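Local atomic coordinates of esterase YbfF (Escherichia coli, PDB entry 3BF7), a protein that is an alpha/beta hydrolase with a helical cap that probably hydrolyses ester or thioester bonds. Residues Asp30-Gly33 and Val34-Arg37; Pro192-Asp195 and His196-Phe200. The protein carries 1 engineered substitution. All coordinates share one frame; numbering follows the deposited sequence.

In the fold
Both interactions are local contacts within the alpha/beta hydrolase fold of the single chain. Interaction 1 starts helix 33-39, which follows strand 19-22 of the central sheet. Interaction 2 leads into strand 198-201, a parallel neighbour of strand 106-112. Their centres are 24 Å apart, and their nearest atoms about 10 Å, so they do not touch. Helix 241-253 relates them: Leu35 of interaction 1 packs on Val244, Leu245 and Ile248, and Pro197 O of interaction 2 is hydrogen-bonded to Tyr251 OH. Ser89, His234 and Asp113 are placed as a Ser-His-Asp triad would be and probably form the active site. The Leu32 side chain comes close to the probable nucleophile elbow around Ser89 but makes no contact.

Interaction 1: residues Asp30-Gly33 and Val34-Arg37; sequences DNLG and VLAR
Arg37 folds back over Gly33 at the first turn of helix 33-39. Its CB is 3.5 Å from Gly33 O. CG, anti to its own carbonyl carbon (chi1 -70°), comes to 3.2 Å from the same Gly33 O. CD and NE pass the oxygen at longer range. A bend at chi3 (-74°) then turns the guanidinium back, with one face over Gly33 and Val34 CA. CZ lies over the Gly33 carbonyl, and NH2 is farther off. Arg37 NH1 lies 3.4 Å from Gly33 C; nearby Gly33 O is too badly angled for a hydrogen bond. In the guanidinium plane, NH1 donates to water 1 at 3.3 Å, and this water donates to Asp30 O.

A type I turn, Asp30 to Gly33, leads into the helix, with Leu32 as N-cap residue. Leu32 O takes backbone bonds from Ala36 N at 3.1 Å and Leu35 N at 2.9 Å. Arg37 N donates to Gly33 O at 2.8 Å. Leu35 packs on helix 241-253 and Ala36 on strands 19-22 and 45-48. Water 2 accepts from Val34 N and can donate to Asn31 O. Water thus satisfies Val34 N and ties the arginine to the loop, without a direct salt bridge.

Interaction 2: residues Pro192-Asp195 and His196-Phe200; sequences PAWD and HPALF
Trp194 and His196 pack together in the loop that leads into strand 198-201 of the alpha/beta hydrolase sheet. Asp195 between them is the centre of an inverse gamma turn. His196 N closes this turn with a weak hydrogen bond to Trp194 O at 2.9 Å.

The tight part lies over one face of the indole. His196 CB sits 3.6 Å from the centroid of the Trp194 six-membered ring and only 4° off its normal, a clear CH-pi contact. The imidazole reaches from there over the five-membered ring. Its plane is oblique to that ring, at 49°, so the pair is neither stacked nor edge-to-face. His196 ND1 and Trp194 NE1 are 3.4 Å apart, but the angle is too poor for a hydrogen bond. Trp194 CG is anti to the backbone N (chi1 -170°), beside the carbonyl carbon, which carries the indole along the chain toward Ala198. Ala198 CB meets the ring edge in plane, 3.9 Å from Trp194 CZ3. Trp194 also touches Ile106 and Leu109 of strand 106-112 and Thr99 of helix 90-101. An alanine in place of Trp194 is likely to open a gap beside Ala198 and leave the His196 side chain free to turn.

The looser part is toward solvent. Asp195 is exposed, and so is His196 overall, although its CB and ND1 lie on the indole. The Asp195 carboxylate makes no salt bridge to the imidazole: Asp195 OD2 is 6.6 Å from His196 ND1. A water joins the two end residues of the turn: water 3 donates to both Trp194 O and His196 O, each at 2.8 Å.

Interaction 1: residues Asp30-Gly33 and Val34-Arg37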
loop_
_atom_site.group_PDB
_atom_site.type_symbol
_atom_site.label_atom_id
_atom_site.label_comp_id
_atom_site.label_asym_id
_atom_site.label_seq_id
_atom_site.Cartn_x
_atom_site.Cartn_y
_atom_site.Cartn_z
ATOM N N ASP A 30 5.969 6.822 -4.558
ATOM C CA ASP A 30 5.447 8.178 -4.558
ATOM C C ASP A 30 3.972 8.239 -4.145
ATOM O O ASP A 30 3.492 9.292 -3.728
ATOM C CB ASP A 30 5.602 8.803 -5.948
ATOM C CG ASP A 30 6.945 9.480 -6.142
ATOM O OD1 ASP A 30 7.835 9.309 -5.282
ATOM O OD2 ASP A 30 7.112 10.185 -7.160
ATOM N N ASN A 31 3.258 7.117 -4.221
ATOM C CA ASN A 31 1.829 7.149 -3.919
ATOM C C ASN A 31 1.393 7.597 -2.531
ATOM O O ASN A 31 0.327 8.195 -2.396
ATOM C CB ASN A 31 1.164 5.813 -4.247
ATOM C CG ASN A 31 -0.340 5.953 -4.413
ATOM O OD1 ASN A 31 -0.816 6.679 -5.291
ATOM N ND2 ASN A 31 -1.096 5.276 -3.565
ATOM N N LEU A 32 2.176 7.306 -1.497
ATOM C CA LEU A 32 1.811 7.757 -0.156
ATOM C C LEU A 32 2.638 8.982 0.221
ATOM O O LEU A 32 2.746 9.336 1.396
ATOM C CB LEU A 32 2.004 6.639 0.874
ATOM C CG LEU A 32 0.899 5.575 0.933
ATOM C CD1 LEU A 32 0.766 4.866 -0.404
ATOM C CD2 LEU A 32 1.218 4.578 2.036
ATOM N N GLY A 33 3.211 9.629 -0.791
ATOM C CA GLY A 33 4.015 10.815 -0.560
ATOM C C GLY A 33 3.239 11.913 0.145
ATOM O O GLY A 33 3.806 12.665 0.939
ATOM N N VAL A 34 1.943 12.014 -0.134
ATOM C CA VAL A 34 1.125 13.038 0.502
ATOM C C VAL A 34 1.137 12.855 2.019
ATOM O O VAL A 34 1.094 13.833 2.771
ATOM C CB VAL A 34 -0.331 13.008 -0.030
ATOM C CG1 VAL A 34 -0.984 11.664 0.273
ATOM C CG2 VAL A 34 -1.128 14.147 0.583
ATOM N N LEU A 35 1.210 11.608 2.476
ATOM C CA LEU A 35 1.254 11.347 3.910
ATOM C C LEU A 35 2.663 11.619 4.435
ATOM O O LEU A 35 2.834 12.202 5.506
ATOM C CB LEU A 35 0.846 9.897 4.204
ATOM C CG LEU A 35 -0.531 9.463 3.688
ATOM C CD1 LEU A 35 -0.817 8.029 4.128
ATOM C CD2 LEU A 35 -1.602 10.408 4.206
ATOM N N ALA A 36 3.669 11.209 3.668
ATOM C CA ALA A 36 5.065 11.401 4.044
ATOM C C ALA A 36 5.434 12.870 4.214
ATOM O O ALA A 36 6.186 13.227 5.123
ATOM C CB ALA A 36 5.973 10.762 3.001
ATOM N N ARG A 37 4.913 13.722 3.337
ATOM C CA ARG A 37 5.224 15.142 3.404
ATOM C C ARG A 37 4.773 15.779 4.713
ATOM O O ARG A 37 5.346 16.777 5.154
ATOM C CB ARG A 37 4.622 15.876 2.201
ATOM C CG ARG A 37 5.325 15.537 0.887
ATOM C CD ARG A 37 4.904 16.460 -0.246
ATOM N NE ARG A 37 3.562 16.182 -0.751
ATOM C CZ ARG A 37 3.261 15.189 -1.582
ATOM N NH1 ARG A 37 4.206 14.362 -2.012
ATOM N NH2 ARG A 37 2.012 15.032 -1.998
HETATM O O HOH W 1 2.810 12.214 -4.026
HETATM O O HOH W 2 0.728 10.993 -2.634
#

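Interaction 2: residues Pro192-Asp195 and His196-Phe200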
loop_
_atom_site.group_PDB
_atom_site.type_symbol
_atom_site.label_atom_id
_atom_site.label_comp_id
_atom_site.label_asym_id
_atom_site.label_seq_id
_atom_site.Cartn_x
_atom_site.Cartn_y
_atom_site.Cartn_z
ATOM N N PRO A 192 -2.031 -15.049 13.043
ATOM C CA PRO A 192 -2.414 -15.117 14.455
ATOM C C PRO A 192 -2.802 -13.711 14.906
ATOM O O PRO A 192 -2.419 -12.720 14.280
ATOM C CB PRO A 192 -1.136 -15.596 15.141
ATOM C CG PRO A 192 -0.434 -16.370 14.069
ATOM C CD PRO A 192 -0.642 -15.501 12.859
ATOM N N ALA A 193 -3.551 -13.623 15.995
ATOM C CA ALA A 193 -3.972 -12.330 16.504
ATOM C C ALA A 193 -2.780 -11.475 16.922
ATOM O O ALA A 193 -1.808 -11.975 17.497
ATOM C CB ALA A 193 -4.909 -12.523 17.690
ATOM N N TRP A 194 -2.860 -10.186 16.608
ATOM C CA TRP A 194 -1.829 -9.227 16.995
ATOM C C TRP A 194 -2.514 -8.406 18.088
ATOM O O TRP A 194 -3.388 -7.580 17.807
ATOM C CB TRP A 194 -1.441 -8.340 15.810
ATOM C CG TRP A 194 -0.224 -7.490 16.052
ATOM C CD1 TRP A 194 1.033 -7.924 16.369
ATOM C CD2 TRP A 194 -0.139 -6.066 15.940
ATOM N NE1 TRP A 194 1.895 -6.859 16.456
ATOM C CE2 TRP A 194 1.203 -5.705 16.198
ATOM C CE3 TRP A 194 -1.066 -5.058 15.646
ATOM C CZ2 TRP A 194 1.641 -4.378 16.166
ATOM C CZ3 TRP A 194 -0.631 -3.738 15.614
ATOM C CH2 TRP A 194 0.714 -3.411 15.874
ATOM N N ASP A 195 -2.129 -8.656 19.337
ATOM C CA ASP A 195 -2.739 -7.989 20.484
ATOM C C ASP A 195 -2.208 -6.595 20.784
ATOM O O ASP A 195 -1.688 -6.333 21.872
ATOM C CB ASP A 195 -2.614 -8.877 21.727
ATOM C CG ASP A 195 -3.421 -10.156 21.610
ATOM O OD1 ASP A 195 -4.625 -10.070 21.302
ATOM O OD2 ASP A 195 -2.858 -11.248 21.830
ATOM N N HIS A 196 -2.362 -5.703 19.811
ATOM C CA HIS A 196 -1.924 -4.317 19.935
ATOM C C HIS A 196 -2.874 -3.434 19.141
ATOM O O HIS A 196 -3.455 -3.873 18.148
ATOM C CB HIS A 196 -0.510 -4.141 19.378
ATOM C CG HIS A 196 0.521 -4.980 20.063
ATOM N ND1 HIS A 196 0.880 -6.235 19.620
ATOM C CD2 HIS A 196 1.255 -4.750 21.177
ATOM C CE1 HIS A 196 1.792 -6.740 20.433
ATOM N NE2 HIS A 196 2.037 -5.859 21.384
ATOM N N PRO A 197 -3.046 -2.173 19.565
ATOM C CA PRO A 197 -3.946 -1.271 18.840
ATOM C C PRO A 197 -3.488 -1.114 17.393
ATOM O O PRO A 197 -2.305 -0.897 17.135
ATOM C CB PRO A 197 -3.827 0.037 19.619
ATOM C CG PRO A 197 -3.496 -0.419 21.010
ATOM C CD PRO A 197 -2.496 -1.518 20.764
ATOM N N ALA A 198 -4.426 -1.237 16.462
ATOM C CA ALA A 198 -4.133 -1.105 15.037
ATOM C C ALA A 198 -5.199 -0.218 14.420
ATOM O O ALA A 198 -6.379 -0.378 14.717
ATOM C CB ALA A 198 -4.143 -2.474 14.372
ATOM N N LEU A 199 -4.791 0.707 13.557
ATOM C CA LEU A 199 -5.739 1.614 12.923
ATOM C C LEU A 199 -6.078 1.210 11.498
ATOM O O LEU A 199 -5.186 0.978 10.680
ATOM C CB LEU A 199 -5.186 3.046 12.909
ATOM C CG LEU A 199 -6.073 4.099 12.228
ATOM C CD1 LEU A 199 -7.355 4.288 13.030
ATOM C CD2 LEU A 199 -5.317 5.418 12.108
ATOM N N PHE A 200 -7.373 1.116 11.220
ATOM C CA PHE A 200 -7.868 0.807 9.887
ATOM C C PHE A 200 -8.605 2.052 9.415
ATOM O O PHE A 200 -9.417 2.614 10.153
ATOM C CB PHE A 200 -8.813 -0.392 9.915
ATOM C CG PHE A 200 -8.109 -1.688 10.150
ATOM C CD1 PHE A 200 -7.629 -2.010 11.416
ATOM C CD2 PHE A 200 -7.843 -2.549 9.090
ATOM C CE1 PHE A 200 -6.885 -3.170 11.622
ATOM C CE2 PHE A 200 -7.098 -3.710 9.286
ATOM C CZ PHE A 200 -6.618 -4.019 10.553
HETATM O O HOH W 3 -5.263 -5.637 17.038
#